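Local structure of neural-cadherin (Drosophila melanogaster, 3UBF) at residues P212-P217 and V290-D295; D243-Y248 and G263-I268. The protein mediates calcium-dependent, preferentially homophilic adhesion between cells, through an extracellular region of which this chain holds three cadherin repeats. One frame throughout, in Å; residues are numbered along the deposited sequence.

Contact 1. Residues P212-P217 and V290-D295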
loop_
_atom_site.group_PDB
_atom_site.type_symbol
_atom_site.label_atom_id
_atom_site.label_comp_id
_atom_site.label_asym_id
_atom_site.label_seq_id
_atom_site.Cartn_x
_atom_site.Cartn_y
_atom_site.Cartn_z
ATOM N N PRO A 212 4.316 4.708 23.999
ATOM C CA PRO A 212 4.914 4.034 22.856
ATOM C C PRO A 212 3.860 3.262 22.099
ATOM O O PRO A 212 2.867 2.825 22.702
ATOM C CB PRO A 212 5.881 3.029 23.499
ATOM C CG PRO A 212 6.092 3.493 24.867
ATOM C CD PRO A 212 4.826 4.164 25.267
ATOM N N GLN A 213 4.069 3.120 20.793
ATOM C CA GLN A 213 3.209 2.306 19.957
ATOM C C GLN A 213 4.042 1.204 19.327
ATOM O O GLN A 213 5.109 1.452 18.742
ATOM C CB GLN A 213 2.545 3.143 18.874
ATOM C CG GLN A 213 1.559 2.382 18.002
ATOM C CD GLN A 213 0.958 3.263 16.927
ATOM O OE1 GLN A 213 1.517 4.306 16.581
ATOM N NE2 GLN A 213 -0.181 2.859 16.395
ATOM N N PHE A 214 3.540 -0.017 19.457
ATOM C CA PHE A 214 4.183 -1.166 18.866
ATOM C C PHE A 214 3.991 -1.130 17.362
ATOM O O PHE A 214 2.992 -0.601 16.876
ATOM C CB PHE A 214 3.628 -2.453 19.472
ATOM C CG PHE A 214 4.181 -2.767 20.832
ATOM C CD1 PHE A 214 3.427 -2.526 21.974
ATOM C CD2 PHE A 214 5.459 -3.307 20.972
ATOM C CE1 PHE A 214 3.937 -2.818 23.254
ATOM C CE2 PHE A 214 5.988 -3.600 22.254
ATOM C CZ PHE A 214 5.223 -3.360 23.393
ATOM N N TYR A 215 4.958 -1.677 16.629
ATOM C CA TYR A 215 4.902 -1.711 15.159
ATOM C C TYR A 215 3.894 -2.715 14.611
ATOM O O TYR A 215 3.558 -2.681 13.432
ATOM C CB TYR A 215 6.301 -1.885 14.555
ATOM C CG TYR A 215 6.974 -0.550 14.355
ATOM C CD1 TYR A 215 7.819 -0.019 15.331
ATOM C CD2 TYR A 215 6.724 0.212 13.210
ATOM C CE1 TYR A 215 8.412 1.214 15.164
ATOM C CE2 TYR A 215 7.312 1.445 13.033
ATOM C CZ TYR A 215 8.155 1.946 14.018
ATOM O OH TYR A 215 8.747 3.187 13.853
ATOM N N MET A 216 3.400 -3.596 15.477
ATOM C CA MET A 216 2.250 -4.449 15.155
ATOM C C MET A 216 1.245 -4.404 16.321
ATOM O O MET A 216 1.659 -4.357 17.489
ATOM C CB MET A 216 2.685 -5.896 14.940
ATOM C CG MET A 216 3.954 -6.067 14.147
ATOM S SD MET A 216 3.674 -6.872 12.605
ATOM C CE MET A 216 2.809 -8.347 13.155
ATOM N N PRO A 217 -0.072 -4.444 16.018
ATOM C CA PRO A 217 -1.064 -4.428 17.083
ATOM C C PRO A 217 -1.091 -5.734 17.885
ATOM O O PRO A 217 -1.567 -5.748 19.024
ATOM C CB PRO A 217 -2.369 -4.222 16.328
ATOM C CG PRO A 217 -2.122 -4.853 15.014
ATOM C CD PRO A 217 -0.703 -4.536 14.691
ATOM N N VAL A 290 4.187 -8.636 25.987
ATOM C CA VAL A 290 5.361 -7.782 25.949
ATOM C C VAL A 290 4.981 -6.360 26.349
ATOM O O VAL A 290 3.984 -5.799 25.868
ATOM C CB VAL A 290 6.056 -7.796 24.567
ATOM C CG1 VAL A 290 7.284 -6.856 24.575
ATOM C CG2 VAL A 290 6.471 -9.224 24.196
ATOM N N THR A 291 5.774 -5.787 27.242
ATOM C CA THR A 291 5.590 -4.399 27.630
ATOM C C THR A 291 6.758 -3.560 27.130
ATOM O O THR A 291 7.910 -3.968 27.254
ATOM C CB THR A 291 5.419 -4.276 29.142
ATOM O OG1 THR A 291 4.328 -5.110 29.541
ATOM C CG2 THR A 291 5.122 -2.823 29.562
ATOM N N ALA A 292 6.434 -2.414 26.523
ATOM C CA ALA A 292 7.420 -1.388 26.175
ATOM C C ALA A 292 7.358 -0.251 27.191
ATOM O O ALA A 292 6.320 0.373 27.368
ATOM C CB ALA A 292 7.183 -0.849 24.772
ATOM N N THR A 293 8.481 0.023 27.841
ATOM C CA THR A 293 8.533 1.039 28.877
ATOM C C THR A 293 9.546 2.112 28.525
ATOM O O THR A 293 10.690 1.814 28.203
ATOM C CB THR A 293 8.885 0.403 30.228
ATOM O OG1 THR A 293 7.970 -0.671 30.479
ATOM C CG2 THR A 293 8.801 1.413 31.360
ATOM N N GLU A 294 9.096 3.362 28.567
ATOM C CA GLU A 294 9.982 4.514 28.460
ATOM C C GLU A 294 10.511 4.839 29.840
ATOM O O GLU A 294 9.749 4.875 30.804
ATOM C CB GLU A 294 9.231 5.725 27.908
ATOM C CG GLU A 294 8.881 5.630 26.432
ATOM C CD GLU A 294 8.329 6.930 25.860
ATOM O OE1 GLU A 294 7.827 7.776 26.635
ATOM O OE2 GLU A 294 8.388 7.096 24.621
ATOM N N ASP A 295 11.818 5.052 29.947
ATOM C CA ASP A 295 12.390 5.627 31.173
ATOM C C ASP A 295 12.389 7.136 30.984
ATOM O O ASP A 295 13.048 7.873 31.727
ATOM C CB ASP A 295 13.807 5.112 31.442
ATOM C CG ASP A 295 13.937 4.439 32.807
ATOM O OD1 ASP A 295 13.429 3.299 32.950
ATOM O OD2 ASP A 295 14.558 5.033 33.722
#
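Phe214 points its ring at Ala292, and this is the tight part of the contact. Phe214 CZ lies 3.5 Å from Ala292 CB, with the methyl approaching the ring obliquely. CE2 of Phe214 meets the CG1 methyl of Val290 at 4.2 Å. The backbone of Thr291 passes the ring edge, near its plane. CG of Phe214 is anti to the carbonyl carbon (chi1 -78°), which swings the ring inward to the strand 285-294. Ile236, Ala238 and Val303 help to enclose it.

Pro212 extends the apolar patch along the strand. Its CB is 4.3 Å from Ala292 CB, and its CG is 3.8 Å from Glu294 CG. Here Glu294 contributes only its aliphatic part. Its carboxylate goes further, and OE2 is hydrogen-bonded to Ser240 OG, so the buried acid has a polar partner.

The solvent side is looser. Thr291 and Thr293 point away from 212-217, on the partly exposed side of their strand; Thr291 OG1 pairs there with Ser302 OG. Past Phe214 the chain leaves the strand, and Met216 and Pro217 are exposed.

The two segments exchange no hydrogen bonds. Strand 213-214 bonds to 232-239 in one sheet, while 285-294 belongs to the other. Side chains packed between two such sheets form the hydrophobic core of the cadherin beta sandwich.

Contact 2. Residues D243-Y248 and G263-I268. With ZN (zinc ion), chain E; ZN (zinc ion), chain M.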
loop_
_atom_site.group_PDB
_atom_site.type_symbol
_atom_site.label_atom_id
_atom_site.label_comp_id
_atom_site.label_asym_id
_atom_site.label_seq_id
_atom_site.Cartn_x
_atom_site.Cartn_y
_atom_site.Cartn_z
ATOM N N ASP A 243 11.024 9.925 21.168
ATOM C CA ASP A 243 12.313 9.443 20.673
ATOM C C ASP A 243 13.255 9.050 21.815
ATOM O O ASP A 243 14.475 9.246 21.751
ATOM C CB ASP A 243 12.943 10.473 19.733
ATOM C CG ASP A 243 13.768 9.834 18.654
ATOM O OD1 ASP A 243 13.552 8.623 18.383
ATOM O OD2 ASP A 243 14.632 10.542 18.077
ATOM N N ARG A 244 12.653 8.462 22.847
ATOM C CA ARG A 244 13.340 8.089 24.071
ATOM C C ARG A 244 13.602 6.586 24.135
ATOM O O ARG A 244 13.034 5.810 23.371
ATOM C CB ARG A 244 12.507 8.529 25.275
ATOM N N GLU A 245 14.465 6.184 25.059
ATOM C CA GLU A 245 14.859 4.789 25.182
ATOM C C GLU A 245 13.674 3.895 25.576
ATOM O O GLU A 245 12.898 4.225 26.475
ATOM C CB GLU A 245 16.029 4.660 26.173
ATOM C CG GLU A 245 16.849 3.365 26.052
ATOM C CD GLU A 245 17.401 3.108 24.641
ATOM O OE1 GLU A 245 18.190 3.942 24.130
ATOM O OE2 GLU A 245 17.055 2.054 24.056
ATOM N N ILE A 246 13.531 2.776 24.873
ATOM C CA ILE A 246 12.492 1.793 25.180
ATOM C C ILE A 246 13.069 0.559 25.881
ATOM O O ILE A 246 14.004 -0.068 25.375
ATOM C CB ILE A 246 11.756 1.346 23.906
ATOM C CG1 ILE A 246 11.069 2.535 23.221
ATOM C CG2 ILE A 246 10.749 0.210 24.221
ATOM C CD1 ILE A 246 9.684 2.834 23.741
ATOM N N ARG A 247 12.514 0.229 27.046
ATOM C CA ARG A 247 12.822 -1.021 27.738
ATOM C C ARG A 247 11.673 -2.027 27.568
ATOM O O ARG A 247 10.524 -1.729 27.902
ATOM C CB ARG A 247 13.104 -0.776 29.219
ATOM C CG ARG A 247 13.360 -2.066 30.009
ATOM C CD ARG A 247 13.973 -1.791 31.376
ATOM N NE ARG A 247 15.052 -2.734 31.681
ATOM C CZ ARG A 247 16.330 -2.553 31.335
ATOM N NH1 ARG A 247 16.700 -1.463 30.663
ATOM N NH2 ARG A 247 17.244 -3.463 31.658
ATOM N N TYR A 248 11.991 -3.208 27.045
ATOM C CA TYR A 248 10.986 -4.244 26.808
ATOM C C TYR A 248 10.996 -5.269 27.922
ATOM O O TYR A 248 12.067 -5.707 28.353
ATOM C CB TYR A 248 11.229 -4.963 25.474
ATOM C CG TYR A 248 11.256 -4.058 24.282
ATOM C CD1 TYR A 248 12.460 -3.598 23.770
ATOM C CD2 TYR A 248 10.073 -3.649 23.669
ATOM C CE1 TYR A 248 12.490 -2.753 22.671
ATOM C CE2 TYR A 248 10.082 -2.804 22.575
ATOM C CZ TYR A 248 11.297 -2.358 22.080
ATOM O OH TYR A 248 11.325 -1.516 20.995
ATOM N N GLY A 263 14.987 -9.295 24.913
ATOM C CA GLY A 263 16.097 -8.386 25.144
ATOM C C GLY A 263 15.573 -7.053 25.633
ATOM O O GLY A 263 14.773 -6.422 24.944
ATOM N N PRO A 264 16.012 -6.618 26.831
ATOM C CA PRO A 264 15.614 -5.331 27.408
ATOM C C PRO A 264 15.699 -4.154 26.416
ATOM O O PRO A 264 14.794 -3.318 26.375
ATOM C CB PRO A 264 16.620 -5.134 28.546
ATOM C CG PRO A 264 17.034 -6.482 28.928
ATOM C CD PRO A 264 16.987 -7.322 27.684
ATOM N N THR A 265 16.771 -4.109 25.624
ATOM C CA THR A 265 16.987 -3.039 24.645
ATOM C C THR A 265 16.634 -3.485 23.236
ATOM O O THR A 265 16.162 -2.686 22.423
ATOM C CB THR A 265 18.458 -2.578 24.621
ATOM O OG1 THR A 265 18.991 -2.605 25.946
ATOM C CG2 THR A 265 18.574 -1.157 24.070
ATOM N N SER A 266 16.874 -4.757 22.945
ATOM C CA SER A 266 16.837 -5.229 21.572
ATOM C C SER A 266 15.410 -5.524 21.102
ATOM O O SER A 266 15.106 -5.400 19.910
ATOM C CB SER A 266 17.728 -6.461 21.418
ATOM O OG SER A 266 17.234 -7.542 22.190
ATOM N N GLY A 267 14.551 -5.908 22.047
ATOM C CA GLY A 267 13.190 -6.321 21.752
ATOM C C GLY A 267 13.135 -7.710 21.146
ATOM O O GLY A 267 12.085 -8.138 20.641
ATOM N N ILE A 268 14.270 -8.412 21.185
ATOM C CA ILE A 268 14.364 -9.724 20.575
ATOM C C ILE A 268 13.955 -10.775 21.582
ATOM O O ILE A 268 14.546 -10.872 22.664
ATOM C CB ILE A 268 15.781 -10.037 20.056
ATOM C CG1 ILE A 268 16.228 -9.008 19.012
ATOM C CG2 ILE A 268 15.835 -11.460 19.488
ATOM C CD1 ILE A 268 17.662 -9.229 18.503
HETATM ZN ZN ZN E . 16.236 9.944 16.139
HETATM ZN ZN ZN M . 16.015 1.220 21.860
HETATM O O HOH W 1 15.194 8.124 16.446
#
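Tyr248 and Pro264 meet through the backbone. Tyr248 N donates to Pro264 O over 2.9 Å, nearly straight at 167°. The same oxygen receives a CA-H...O contact from Arg247 CA at 3.3 Å.

The Tyr248 side chain then runs along the loop 263-268. Its CB lies 3.9 Å from Gly263 O. CG and CD1 come under Gly267 CA, which sits over one face of the ring in a CH-pi contact, 3.9 Å from the centroid. The ring edge at CE1 meets Thr265 O, which lies in the ring plane. At the tip, OH is hydrogen-bonded to Ala238 N. Ile246 CG2 rests on the opposite face, toward the rim. A leucine in place of Tyr248 would probably leave Ala238 N without this partner and Gly267 without its aromatic face.

Gly267 has a positive phi (75°), and a CB there would press on Tyr248 CE1. Ser266 OG accepts from Ile268 N in an ST turn, helping to shape this hairpin loop between strands 260-262 and 268-271.

The outer side is more polar. The guanidinium of Arg247 lays a face over Pro264 CB, with NH2 3.6 Å away. Glu245 OE2 touches Thr265 CG2 at 3.6 Å and binds a zinc ion at 2.6 Å. Asp243 OD2 binds a second zinc, which also carries a water held by OD1. Backbone bonding and ring packing thus hold the inner side, while the outer acids offer oxygens to metal.

Contact 2 is nested within the chain loop closed by contact 1, and their centres are about 9 Å apart. Strands 285-294 and 246-253 are neighbours in one sheet, and a probable hydrogen bond from Arg247 N to Thr293 O, 2.7 Å long, joins them. Ile246 is the apolar bridge: its CG2 is 3.8 Å from Ala292 CB, and its CD1 is 3.8 Å from Pro212 CB. Ser240 OG pairs with both Glu294 OE2 and Arg244 N, so one hydroxyl serves both segments. The two zinc ions bound by Asp243 and Glu245 belong to contact 2. Contact 1 is buried packing; the side chain of Ala292 is about 10 Å from a zinc ion.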